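Local coordinates for sister chromatid cohesion protein (Chaetomium thermophilum, PDB 5T8V) that probably helps load the cohesin ring onto chromatin, a task served by the whole protein, of which this C-terminal fragment is a helical-repeat (HEAT) part, at residues A[431-436]-A[603-608]; A[458-463]-A[611-616]; A[1158-1163]-A[1196-1201]; A[1165-1170]-A[1201-1206]. All coordinates share one frame; numbering follows the deposited sequence.

Contact 1 of 4, residues A[431-436]-A[603-608]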
loop_
_atom_site.group_PDB
_atom_site.type_symbol
_atom_site.label_atom_id
_atom_site.label_comp_id
_atom_site.label_asym_id
_atom_site.label_seq_id
_atom_site.Cartn_x
_atom_site.Cartn_y
_atom_site.Cartn_z
ATOM N N LEU A 431 -9.687 -13.966 19.852
ATOM C CA LEU A 431 -10.051 -12.818 19.030
ATOM C C LEU A 431 -9.451 -12.942 17.635
ATOM O O LEU A 431 -10.132 -12.707 16.630
ATOM C CB LEU A 431 -9.592 -11.529 19.712
ATOM C CG LEU A 431 -10.380 -10.261 19.384
ATOM C CD1 LEU A 431 -10.136 -9.202 20.442
ATOM C CD2 LEU A 431 -10.006 -9.724 18.023
ATOM N N MET A 432 -8.179 -13.336 17.554
ATOM C CA MET A 432 -7.518 -13.476 16.262
ATOM C C MET A 432 -8.184 -14.556 15.421
ATOM O O MET A 432 -8.498 -14.336 14.245
ATOM C CB MET A 432 -6.034 -13.781 16.474
ATOM C CG MET A 432 -5.266 -14.073 15.196
ATOM S SD MET A 432 -5.341 -15.810 14.714
ATOM C CE MET A 432 -4.343 -16.565 15.996
ATOM N N LEU A 433 -8.401 -15.738 16.002
ATOM C CA LEU A 433 -9.097 -16.796 15.274
ATOM C C LEU A 433 -10.432 -16.299 14.740
ATOM O O LEU A 433 -10.814 -16.604 13.603
ATOM C CB LEU A 433 -9.307 -18.009 16.179
ATOM C CG LEU A 433 -8.043 -18.706 16.688
ATOM C CD1 LEU A 433 -8.406 -19.806 17.676
ATOM C CD2 LEU A 433 -7.219 -19.267 15.534
ATOM N N MET A 434 -11.151 -15.513 15.544
ATOM C CA MET A 434 -12.454 -15.023 15.118
ATOM C C MET A 434 -12.329 -14.044 13.957
ATOM O O MET A 434 -13.132 -14.083 13.017
ATOM C CB MET A 434 -13.169 -14.375 16.297
ATOM C CG MET A 434 -14.597 -13.961 15.995
ATOM S SD MET A 434 -15.550 -13.654 17.486
ATOM C CE MET A 434 -15.679 -15.315 18.151
ATOM N N MET A 435 -11.333 -13.155 14.000
ATOM C CA MET A 435 -11.181 -12.183 12.921
ATOM C C MET A 435 -10.739 -12.857 11.628
ATOM O O MET A 435 -11.269 -12.552 10.553
ATOM C CB MET A 435 -10.190 -11.092 13.328
ATOM C CG MET A 435 -10.642 -10.283 14.528
ATOM S SD MET A 435 -12.287 -9.574 14.319
ATOM C CE MET A 435 -12.840 -9.499 16.020
ATOM N N VAL A 436 -9.771 -13.770 11.706
ATOM C CA VAL A 436 -9.402 -14.550 10.527
ATOM C C VAL A 436 -10.638 -15.229 9.954
ATOM O O VAL A 436 -10.884 -15.201 8.741
ATOM C CB VAL A 436 -8.306 -15.573 10.877
ATOM C CG1 VAL A 436 -8.026 -16.492 9.691
ATOM C CG2 VAL A 436 -7.033 -14.859 11.296
ATOM N N ARG A 603 5.706 -19.827 20.755
ATOM C CA ARG A 603 5.159 -21.126 20.396
ATOM C C ARG A 603 3.676 -21.241 20.717
ATOM O O ARG A 603 3.110 -22.330 20.587
ATOM C CB ARG A 603 5.934 -22.234 21.110
ATOM C CG ARG A 603 7.442 -22.142 20.941
ATOM C CD ARG A 603 7.858 -22.143 19.478
ATOM N NE ARG A 603 7.403 -23.343 18.782
ATOM C CZ ARG A 603 7.782 -23.685 17.557
ATOM N NH1 ARG A 603 8.633 -22.922 16.886
ATOM N NH2 ARG A 603 7.319 -24.795 17.002
ATOM N N SER A 604 3.039 -20.153 21.139
ATOM C CA SER A 604 1.606 -20.162 21.371
ATOM C C SER A 604 0.862 -20.085 20.044
ATOM O O SER A 604 1.400 -19.644 19.026
ATOM C CB SER A 604 1.189 -18.997 22.268
ATOM O OG SER A 604 1.234 -17.763 21.567
ATOM N N GLN A 605 -0.395 -20.527 20.063
ATOM C CA GLN A 605 -1.192 -20.522 18.842
ATOM C C GLN A 605 -1.406 -19.107 18.321
ATOM O O GLN A 605 -1.589 -18.910 17.115
ATOM C CB GLN A 605 -2.533 -21.211 19.094
ATOM C CG GLN A 605 -3.378 -21.379 17.848
ATOM C CD GLN A 605 -4.723 -22.015 18.131
ATOM O OE1 GLN A 605 -4.990 -22.472 19.246
ATOM N NE2 GLN A 605 -5.585 -22.043 17.118
ATOM N N PHE A 606 -1.377 -18.110 19.206
ATOM C CA PHE A 606 -1.551 -16.725 18.777
ATOM C C PHE A 606 -0.362 -16.253 17.946
ATOM O O PHE A 606 -0.517 -15.858 16.784
ATOM C CB PHE A 606 -1.752 -15.826 19.998
ATOM C CG PHE A 606 -1.704 -14.358 19.686
ATOM C CD1 PHE A 606 -2.655 -13.777 18.865
ATOM C CD2 PHE A 606 -0.714 -13.557 20.226
ATOM C CE1 PHE A 606 -2.613 -12.427 18.580
ATOM C CE2 PHE A 606 -0.668 -12.205 19.944
ATOM C CZ PHE A 606 -1.619 -11.640 19.121
ATOM N N CYS A 607 0.840 -16.290 18.525
ATOM C CA CYS A 607 2.013 -15.777 17.826
ATOM C C CYS A 607 2.345 -16.615 16.600
ATOM O O CYS A 607 2.783 -16.077 15.576
ATOM C CB CYS A 607 3.208 -15.726 18.775
ATOM S SG CYS A 607 3.084 -14.442 20.033
ATOM N N GLU A 608 2.150 -17.932 16.680
ATOM C CA GLU A 608 2.447 -18.796 15.546
ATOM C C GLU A 608 1.618 -18.452 14.317
ATOM O O GLU A 608 1.954 -18.908 13.220
ATOM C CB GLU A 608 2.228 -20.261 15.931
ATOM C CG GLU A 608 3.326 -20.844 16.815
ATOM C CD GLU A 608 3.155 -22.337 17.065
ATOM O OE1 GLU A 608 2.061 -22.874 16.779
ATOM O OE2 GLU A 608 4.117 -22.977 17.546
#

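Contact 2 of 4, residues A[458-463]-A[611-616]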
loop_
_atom_site.group_PDB
_atom_site.type_symbol
_atom_site.label_atom_id
_atom_site.label_comp_id
_atom_site.label_asym_id
_atom_site.label_seq_id
_atom_site.Cartn_x
_atom_site.Cartn_y
_atom_site.Cartn_z
ATOM N N THR A 458 -3.230 -4.543 14.156
ATOM C CA THR A 458 -2.630 -4.215 15.447
ATOM C C THR A 458 -2.044 -5.458 16.104
ATOM O O THR A 458 -0.957 -5.405 16.694
ATOM C CB THR A 458 -3.661 -3.557 16.369
ATOM O OG1 THR A 458 -4.718 -4.479 16.642
ATOM C CG2 THR A 458 -4.252 -2.314 15.729
ATOM N N MET A 459 -2.747 -6.590 16.015
ATOM C CA MET A 459 -2.214 -7.829 16.573
ATOM C C MET A 459 -0.923 -8.228 15.870
ATOM O O MET A 459 0.053 -8.633 16.517
ATOM C CB MET A 459 -3.259 -8.944 16.469
ATOM C CG MET A 459 -4.401 -8.814 17.478
ATOM S SD MET A 459 -5.587 -10.185 17.463
ATOM C CE MET A 459 -6.396 -9.894 15.903
ATOM N N CYS A 460 -0.892 -8.105 14.542
ATOM C CA CYS A 460 0.325 -8.396 13.795
ATOM C C CYS A 460 1.482 -7.539 14.293
ATOM O O CYS A 460 2.577 -8.047 14.569
ATOM C CB CYS A 460 0.079 -8.164 12.304
ATOM S SG CYS A 460 1.166 -9.091 11.228
ATOM N N ALA A 461 1.255 -6.228 14.416
ATOM C CA ALA A 461 2.288 -5.339 14.936
ATOM C C ALA A 461 2.760 -5.785 16.313
ATOM O O ALA A 461 3.964 -5.779 16.596
ATOM C CB ALA A 461 1.760 -3.906 14.993
ATOM N N ALA A 462 1.827 -6.174 17.183
ATOM C CA ALA A 462 2.205 -6.602 18.526
ATOM C C ALA A 462 3.104 -7.830 18.482
ATOM O O ALA A 462 4.118 -7.895 19.189
ATOM C CB ALA A 462 0.952 -6.883 19.354
ATOM N N ILE A 463 2.750 -8.819 17.659
ATOM C CA ILE A 463 3.581 -10.012 17.535
ATOM C C ILE A 463 4.962 -9.644 17.010
ATOM O O ILE A 463 5.984 -10.138 17.503
ATOM C CB ILE A 463 2.892 -11.051 16.632
ATOM C CG1 ILE A 463 1.554 -11.484 17.243
ATOM C CG2 ILE A 463 3.793 -12.258 16.429
ATOM C CD1 ILE A 463 0.671 -12.276 16.301
ATOM N N GLY A 611 2.894 -15.178 10.454
ATOM C CA GLY A 611 2.979 -15.360 9.019
ATOM C C GLY A 611 1.627 -15.276 8.345
ATOM O O GLY A 611 1.375 -14.358 7.556
ATOM N N ALA A 612 0.730 -16.202 8.693
ATOM C CA ALA A 612 -0.584 -16.239 8.061
ATOM C C ALA A 612 -1.226 -14.858 8.066
ATOM O O ALA A 612 -1.512 -14.285 7.008
ATOM C CB ALA A 612 -1.481 -17.253 8.772
ATOM N N ILE A 613 -1.428 -14.289 9.255
ATOM C CA ILE A 613 -2.163 -13.032 9.320
ATOM C C ILE A 613 -1.391 -11.932 8.610
ATOM O O ILE A 613 -1.993 -11.054 7.978
ATOM C CB ILE A 613 -2.500 -12.664 10.782
ATOM C CG1 ILE A 613 -1.238 -12.598 11.644
ATOM C CG2 ILE A 613 -3.503 -13.675 11.345
ATOM C CD1 ILE A 613 -1.504 -12.301 13.111
ATOM N N LEU A 614 -0.058 -11.984 8.649
ATOM C CA LEU A 614 0.727 -10.999 7.914
ATOM C C LEU A 614 0.324 -10.992 6.446
ATOM O O LEU A 614 0.090 -9.931 5.855
ATOM C CB LEU A 614 2.220 -11.287 8.073
ATOM C CG LEU A 614 3.173 -10.363 7.307
ATOM C CD1 LEU A 614 2.924 -8.899 7.641
ATOM C CD2 LEU A 614 4.622 -10.737 7.596
ATOM N N ASN A 615 0.195 -12.180 5.848
ATOM C CA ASN A 615 -0.278 -12.256 4.472
ATOM C C ASN A 615 -1.631 -11.573 4.332
ATOM O O ASN A 615 -1.822 -10.725 3.453
ATOM C CB ASN A 615 -0.349 -13.715 4.020
ATOM C CG ASN A 615 1.018 -14.288 3.704
ATOM O OD1 ASN A 615 1.374 -14.470 2.541
ATOM N ND2 ASN A 615 1.800 -14.558 4.742
ATOM N N ILE A 616 -2.577 -11.908 5.215
ATOM C CA ILE A 616 -3.887 -11.265 5.177
ATOM C C ILE A 616 -3.719 -9.756 5.141
ATOM O O ILE A 616 -4.412 -9.052 4.397
ATOM C CB ILE A 616 -4.742 -11.715 6.378
ATOM C CG1 ILE A 616 -5.288 -13.123 6.133
ATOM C CG2 ILE A 616 -5.890 -10.734 6.641
ATOM C CD1 ILE A 616 -5.939 -13.756 7.344
#

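Contact 3 of 4, residues A[1158-1163]-A[1196-1201]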
loop_
_atom_site.group_PDB
_atom_site.type_symbol
_atom_site.label_atom_id
_atom_site.label_comp_id
_atom_site.label_asym_id
_atom_site.label_seq_id
_atom_site.Cartn_x
_atom_site.Cartn_y
_atom_site.Cartn_z
ATOM N N HIS A 1158 -7.420 22.107 -47.655
ATOM C CA HIS A 1158 -8.657 22.313 -46.924
ATOM C C HIS A 1158 -8.950 21.112 -46.023
ATOM O O HIS A 1158 -8.588 19.977 -46.348
ATOM C CB HIS A 1158 -9.819 22.536 -47.887
ATOM C CG HIS A 1158 -9.851 23.907 -48.485
ATOM N ND1 HIS A 1158 -9.835 25.052 -47.720
ATOM C CD2 HIS A 1158 -9.904 24.317 -49.775
ATOM C CE1 HIS A 1158 -9.872 26.110 -48.511
ATOM N NE2 HIS A 1158 -9.915 25.691 -49.763
ATOM N N PRO A 1159 -9.614 21.334 -44.886
ATOM C CA PRO A 1159 -9.863 20.221 -43.955
ATOM C C PRO A 1159 -10.742 19.122 -44.527
ATOM O O PRO A 1159 -10.721 18.001 -44.003
ATOM C CB PRO A 1159 -10.534 20.907 -42.758
ATOM C CG PRO A 1159 -11.105 22.171 -43.309
ATOM C CD PRO A 1159 -10.168 22.604 -44.390
ATOM N N LYS A 1160 -11.519 19.398 -45.577
ATOM C CA LYS A 1160 -12.340 18.352 -46.179
ATOM C C LYS A 1160 -11.477 17.276 -46.825
ATOM O O LYS A 1160 -11.776 16.082 -46.718
ATOM C CB LYS A 1160 -13.294 18.960 -47.207
ATOM C CG LYS A 1160 -14.366 19.845 -46.600
ATOM C CD LYS A 1160 -15.311 20.395 -47.656
ATOM C CE LYS A 1160 -16.410 21.240 -47.026
ATOM N NZ LYS A 1160 -17.362 21.777 -48.039
ATOM N N GLU A 1161 -10.396 17.680 -47.494
ATOM C CA GLU A 1161 -9.516 16.750 -48.190
ATOM C C GLU A 1161 -8.641 15.937 -47.247
ATOM O O GLU A 1161 -7.841 15.126 -47.729
ATOM C CB GLU A 1161 -8.622 17.518 -49.165
ATOM C CG GLU A 1161 -9.370 18.279 -50.251
ATOM C CD GLU A 1161 -8.472 19.233 -51.019
ATOM O OE1 GLU A 1161 -8.112 20.293 -50.464
ATOM O OE2 GLU A 1161 -8.119 18.920 -52.176
ATOM N N THR A 1162 -8.769 16.115 -45.933
ATOM C CA THR A 1162 -7.792 15.569 -44.999
ATOM C C THR A 1162 -8.450 14.846 -43.828
ATOM O O THR A 1162 -7.922 13.844 -43.340
ATOM C CB THR A 1162 -6.893 16.702 -44.488
ATOM O OG1 THR A 1162 -6.161 17.262 -45.584
ATOM C CG2 THR A 1162 -5.918 16.206 -43.451
ATOM N N GLY A 1163 -9.597 15.344 -43.372
ATOM C CA GLY A 1163 -10.237 14.821 -42.179
ATOM C C GLY A 1163 -10.390 13.313 -42.137
ATOM O O GLY A 1163 -9.849 12.653 -41.244
ATOM N N ILE A 1196 -16.589 18.344 -40.012
ATOM C CA ILE A 1196 -16.485 16.924 -39.699
ATOM C C ILE A 1196 -17.833 16.370 -39.268
ATOM O O ILE A 1196 -18.094 15.171 -39.421
ATOM C CB ILE A 1196 -15.405 16.693 -38.625
ATOM C CG1 ILE A 1196 -14.044 17.201 -39.121
ATOM C CG2 ILE A 1196 -15.321 15.213 -38.245
ATOM C CD1 ILE A 1196 -13.570 16.566 -40.430
ATOM N N GLU A 1197 -18.714 17.218 -38.732
ATOM C CA GLU A 1197 -20.058 16.749 -38.415
ATOM C C GLU A 1197 -20.810 16.277 -39.652
ATOM O O GLU A 1197 -21.782 15.526 -39.524
ATOM C CB GLU A 1197 -20.850 17.852 -37.715
ATOM C CG GLU A 1197 -20.347 18.180 -36.322
ATOM C CD GLU A 1197 -21.117 19.317 -35.680
ATOM O OE1 GLU A 1197 -21.974 19.917 -36.363
ATOM O OE2 GLU A 1197 -20.870 19.608 -34.492
ATOM N N ARG A 1198 -20.380 16.690 -40.846
ATOM C CA ARG A 1198 -21.048 16.326 -42.088
ATOM C C ARG A 1198 -20.408 15.135 -42.791
ATOM O O ARG A 1198 -21.034 14.561 -43.688
ATOM C CB ARG A 1198 -21.067 17.525 -43.046
ATOM C CG ARG A 1198 -21.955 18.669 -42.582
ATOM C CD ARG A 1198 -21.873 19.864 -43.519
ATOM N NE ARG A 1198 -20.547 20.474 -43.520
ATOM C CZ ARG A 1198 -20.232 21.581 -44.187
ATOM N NH1 ARG A 1198 -21.147 22.211 -44.912
ATOM N NH2 ARG A 1198 -18.998 22.063 -44.127
ATOM N N GLU A 1199 -19.188 14.751 -42.413
ATOM C CA GLU A 1199 -18.519 13.616 -43.038
ATOM C C GLU A 1199 -18.403 12.452 -42.062
ATOM O O GLU A 1199 -17.334 11.849 -41.929
ATOM C CB GLU A 1199 -17.136 14.024 -43.550
ATOM C CG GLU A 1199 -17.174 14.967 -44.745
ATOM C CD GLU A 1199 -15.845 15.048 -45.468
ATOM O OE1 GLU A 1199 -14.823 14.624 -44.888
ATOM O OE2 GLU A 1199 -15.823 15.528 -46.621
ATOM N N TYR A 1200 -19.500 12.130 -41.372
ATOM C CA TYR A 1200 -19.489 11.016 -40.429
ATOM C C TYR A 1200 -19.618 9.677 -41.147
ATOM O O TYR A 1200 -18.868 8.737 -40.859
ATOM C CB TYR A 1200 -20.621 11.186 -39.406
ATOM C CG TYR A 1200 -20.326 12.136 -38.256
ATOM C CD1 TYR A 1200 -19.023 12.480 -37.914
ATOM C CD2 TYR A 1200 -21.361 12.678 -37.499
ATOM C CE1 TYR A 1200 -18.760 13.337 -36.868
ATOM C CE2 TYR A 1200 -21.105 13.538 -36.447
ATOM C CZ TYR A 1200 -19.802 13.862 -36.136
ATOM O OH TYR A 1200 -19.537 14.718 -35.094
ATOM N N ALA A 1201 -20.561 9.571 -42.083
ATOM C CA ALA A 1201 -20.753 8.315 -42.802
ATOM C C ALA A 1201 -19.468 7.882 -43.499
ATOM O O ALA A 1201 -18.985 6.760 -43.300
ATOM C CB ALA A 1201 -21.893 8.462 -43.808
#

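Contact 4 of 4, residues A[1165-1170]-A[1201-1206]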
loop_
_atom_site.group_PDB
_atom_site.type_symbol
_atom_site.label_atom_id
_atom_site.label_comp_id
_atom_site.label_asym_id
_atom_site.label_seq_id
_atom_site.Cartn_x
_atom_site.Cartn_y
_atom_site.Cartn_z
ATOM N N THR A 1165 -9.107 10.971 -43.723
ATOM C CA THR A 1165 -7.864 10.208 -43.765
ATOM C C THR A 1165 -7.258 10.074 -42.374
ATOM O O THR A 1165 -6.870 8.977 -41.959
ATOM C CB THR A 1165 -6.871 10.863 -44.729
ATOM O OG1 THR A 1165 -7.394 10.806 -46.063
ATOM C CG2 THR A 1165 -5.517 10.147 -44.693
ATOM N N PHE A 1166 -7.163 11.181 -41.634
ATOM C CA PHE A 1166 -6.573 11.120 -40.300
ATOM C C PHE A 1166 -7.491 10.402 -39.319
ATOM O O PHE A 1166 -7.020 9.647 -38.460
ATOM C CB PHE A 1166 -6.247 12.526 -39.797
ATOM C CG PHE A 1166 -4.956 13.076 -40.335
ATOM C CD1 PHE A 1166 -3.746 12.489 -40.005
ATOM C CD2 PHE A 1166 -4.952 14.180 -41.161
ATOM C CE1 PHE A 1166 -2.555 12.994 -40.498
ATOM C CE2 PHE A 1166 -3.764 14.691 -41.657
ATOM C CZ PHE A 1166 -2.565 14.098 -41.325
ATOM N N ILE A 1167 -8.802 10.628 -39.426
ATOM C CA ILE A 1167 -9.748 9.864 -38.617
ATOM C C ILE A 1167 -9.542 8.372 -38.844
ATOM O O ILE A 1167 -9.656 7.564 -37.913
ATOM C CB ILE A 1167 -11.193 10.292 -38.938
ATOM C CG1 ILE A 1167 -11.401 11.768 -38.583
ATOM C CG2 ILE A 1167 -12.192 9.425 -38.177
ATOM C CD1 ILE A 1167 -12.726 12.338 -39.049
ATOM N N THR A 1168 -9.229 7.985 -40.082
ATOM C CA THR A 1168 -9.027 6.574 -40.398
ATOM C C THR A 1168 -7.695 6.071 -39.855
ATOM O O THR A 1168 -7.625 4.979 -39.278
ATOM C CB THR A 1168 -9.096 6.367 -41.912
ATOM O OG1 THR A 1168 -10.315 6.924 -42.418
ATOM C CG2 THR A 1168 -9.047 4.890 -42.256
ATOM N N LEU A 1169 -6.627 6.847 -40.031
ATOM C CA LEU A 1169 -5.313 6.430 -39.561
ATOM C C LEU A 1169 -5.223 6.402 -38.042
ATOM O O LEU A 1169 -4.338 5.732 -37.500
ATOM C CB LEU A 1169 -4.239 7.356 -40.132
ATOM C CG LEU A 1169 -4.075 7.313 -41.655
ATOM C CD1 LEU A 1169 -3.214 8.467 -42.136
ATOM C CD2 LEU A 1169 -3.478 5.984 -42.101
ATOM N N ALA A 1170 -6.115 7.109 -37.343
ATOM C CA ALA A 1170 -6.101 7.074 -35.886
ATOM C C ALA A 1170 -6.411 5.685 -35.345
ATOM O O ALA A 1170 -6.058 5.386 -34.198
ATOM C CB ALA A 1170 -7.099 8.085 -35.324
ATOM N N ALA A 1201 -20.561 9.571 -42.083
ATOM C CA ALA A 1201 -20.753 8.315 -42.802
ATOM C C ALA A 1201 -19.468 7.882 -43.499
ATOM O O ALA A 1201 -18.985 6.760 -43.300
ATOM C CB ALA A 1201 -21.893 8.462 -43.808
ATOM N N LYS A 1202 -18.899 8.765 -44.324
ATOM C CA LYS A 1202 -17.665 8.428 -45.026
ATOM C C LYS A 1202 -16.545 8.089 -44.053
ATOM O O LYS A 1202 -15.662 7.287 -44.378
ATOM C CB LYS A 1202 -17.238 9.583 -45.935
ATOM C CG LYS A 1202 -18.277 9.983 -46.973
ATOM C CD LYS A 1202 -17.630 10.363 -48.301
ATOM C CE LYS A 1202 -16.661 11.532 -48.156
ATOM N NZ LYS A 1202 -16.000 11.871 -49.449
ATOM N N ALA A 1203 -16.560 8.684 -42.858
ATOM C CA ALA A 1203 -15.524 8.394 -41.872
ATOM C C ALA A 1203 -15.676 6.984 -41.319
ATOM O O ALA A 1203 -14.694 6.241 -41.210
ATOM C CB ALA A 1203 -15.574 9.423 -40.743
ATOM N N ILE A 1204 -16.900 6.596 -40.961
ATOM C CA ILE A 1204 -17.133 5.249 -40.449
ATOM C C ILE A 1204 -16.801 4.215 -41.518
ATOM O O ILE A 1204 -16.018 3.283 -41.288
ATOM C CB ILE A 1204 -18.586 5.110 -39.956
ATOM C CG1 ILE A 1204 -18.855 6.110 -38.827
ATOM C CG2 ILE A 1204 -18.861 3.685 -39.480
ATOM C CD1 ILE A 1204 -20.318 6.270 -38.477
ATOM N N GLN A 1205 -17.389 4.368 -42.708
ATOM C CA GLN A 1205 -17.075 3.465 -43.811
ATOM C C GLN A 1205 -15.572 3.384 -44.039
ATOM O O GLN A 1205 -15.026 2.299 -44.278
ATOM C CB GLN A 1205 -17.782 3.932 -45.085
ATOM C CG GLN A 1205 -19.302 3.913 -44.997
ATOM C CD GLN A 1205 -19.960 4.800 -46.040
ATOM O OE1 GLN A 1205 -19.296 5.326 -46.936
ATOM N NE2 GLN A 1205 -21.272 4.977 -45.922
ATOM N N SER A 1206 -14.883 4.524 -43.956
ATOM C CA SER A 1206 -13.440 4.543 -44.168
ATOM C C SER A 1206 -12.718 3.730 -43.102
ATOM O O SER A 1206 -11.818 2.944 -43.409
ATOM C CB SER A 1206 -12.931 5.985 -44.177
ATOM O OG SER A 1206 -11.525 6.026 -44.328
#

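Contact 1 of 4, residues A[431-436]-A[603-608]
Ser604 OG is held by two backbone groups, and the turn it steadies brings Gln605 and Phe606 against Met432 and Leu433. It is hydrogen-bonded to Leu601 O and takes a weak bond from Cys607 N, 3.4 Å long but almost straight at 175°. Ser604 O is used as well: it accepts a backbone bond from Glu608 N at 3.0 Å. The contact itself is apolar in the main. Met432 starts out with CG anti to the backbone N (chi1 175°) and then bends at its next two torsions. The bends carry its terminal methyl along the turn, where CE lies 3.8 Å from Gln605 O and 3.9 Å from Phe606 CA. Nearer the helix, Met432 CB meets the Phe606 ring at its edge, close to the ring plane, 4.1 Å from CD1. One methionine thus touches both backbone and ring of the turn. Leu433 and Gln605 make a second, more exposed patch. Their side chains cross at about a right angle. The extended Gln605 chain puts its amide nitrogen before both leucine methyls, with NE2 3.6 Å from Leu433 CD1 and equally near CD2. Beside the contact, Arg603 and Glu608 pair by charge alone, since the carboxylate oxygen lies well out of the guanidinium plane. The 603-608 turn links helices 590-602 and 610-619 and leans on helix 423-440, with Phe606 also reaching Leu416. On other parts of its surface that helix packs through Leu431 and Met435 on helix 446-474, and through Met434 on helix 357-391.

Contact 2 of 4, residues A[458-463]-A[611-616]
Helices 446-474 and 610-619 pack on each other within the HEAT-repeat array, and Cys460, Ile463, Ile613 and Leu614 make the joint. Cys460 SG sits against the backbone of the other helix, 3.8 Å from Leu614 CA. Leu614 also lies along the sulfur, with CB and CD1 each 4.0 Å from Cys460 SG. The sulfur gets there because it is anti to its own backbone N (chi1 -155°), and Ile613 CG1 flanks it more loosely. One turn further along helix 446-474, Ile463 meets Ile613 tip to tip, their CD1 methyls 3.9 Å apart. With chi1 at 56°, the CG1 branch of Ile613 carries its CD1 across to Ile463.

The segment axes come within 9.8 Å and run at 135°, well off a straight antiparallel pair. In the helical array of this HEAT-repeat protein the contact joins two helices distant in sequence. All four touching residues are buried. Phe610 adds to the apolar core by touching Cys460 and Ile463, and Val639 of helix 628-642 lies against Cys460. Within helix 610-619, Gly611 O takes two bonds from one residue. Asn615 N gives the helical one, and Asn615 ND2 gives another of 2.9 Å from above the carbonyl plane. This side-chain bond, with Gly611 O in the plane of the Asn615 amide, probably fixes the turn of that amide.

Contact 3 of 4, residues A[1158-1163]-A[1196-1201]
This is a loop-to-turn contact about 48 Å from the centre of the chain, partly buried, where Lys1160 and Gly1163 face Ile1196, Arg1198 and Glu1199. Residues 1158-1163 lead from helix 1139-1154 into helix 1163-1169, and the other segment links the short helix 1193-1196 to helix 1200-1213. At the apolar end, Ile1196 CD1 lies 4.1 Å from Gly1163 CA. The glycine's bare alpha carbon lets the isoleucine come up to the backbone at the start of the helix. Ile1196 also packs on Leu1188 and Ile1167, so it is buried between helices.

Both segments belong to the Sister chromatid cohesion C-terminus region, and helices joined by short turns make up this region. Within the turns the backbone is held locally: Gly1163 N bonds to Pro1159 O at 3.0 Å, and Glu1199 N to Ile1196 O at 3.2 Å. The solvent-facing end is charged. The extended Lys1160 chain crosses Arg1198 obliquely, with Lys1160 CE 4.0 Å from Arg1198 NH2. Lys1160 NZ is 4.2 Å from Arg1198 NH2, so two like charges stand close. Glu1199 OE2 is 6.6 Å from Lys1160 NZ, not in contact, and may soften that repulsion somewhat. Glu1199 sends its extended chain toward the loop, where OE1 lies 3.8 Å from Lys1160 O, a nearness of two oxygens rather than a bond. Behind the turn, the Tyr1200 ring has Glu1197 O 3.5 Å above one face, offset toward the rim, and forms a T-shaped stack with Phe1248.

Contact 4 of 4, residues A[1165-1170]-A[1201-1206]
Thr1168 and Ser1206 meet through their hydroxyls, with Ser1206 OG placed as donor to Thr1168 OG1. Ser1206 OG and Thr1168 OG1 are modelled 2.4 Å apart, too short to be taken at face value, so the details of this hydrogen bond are doubtful. The threonine methyl joins in: Thr1168 CG2 lies 3.6 Å from Ser1206 O. Ser1206 turns its hydroxyl anti to the backbone N (chi1 178°), which points it across to the other helix. The backbones come close here, Thr1168 CA and Ser1206 CA being 6.1 Å apart. Beside this pair, Ile1167, the residue before Thr1168, sets CG2 4.2 Å from CB of Ala1203, which lies about a turn before Ser1206.

A second shell fixes the threonine. Thr1168 OG1 is also hydrogen-bonded to Val1164 O, one turn back in its own helix, so the oxygen serves two partners at a buried site. With a valine in its place, Ser1206 would probably lose its acceptor and Val1164 O a side-chain partner, leaving the serine hydroxyl free to turn.

Helix 1163-1169 thus has helix 1200-1213 along one flank, where Ile1207 and Tyr1210 extend the packing. Phe1166 and Leu1169 meet helices 1139-1154 and 1175-1191, while Ile1204 carries helix 1200-1213 onto helix 1271-1284.

The four contacts form two close pairs far apart on one chain. Contacts 1 and 2 have centres 9 Å apart and alternate along the sequence. Phe606 joins them, its CE2 atom 3.6 Å from Ile463 CG1, and Val436 CG2 meets Ile613 CG2 at 3.7 Å. Contacts 3 and 4 are likewise 9 Å apart between centres, share Ala1201 and touch through Ile1196 and Ile1167. Between the pairs the distance is large: the nearest atoms of contacts 2 and 4 are about 41 Å apart, and the centres of contacts 1 and 3 about 69 Å. Each pair therefore knits its own part of the elongated helical array.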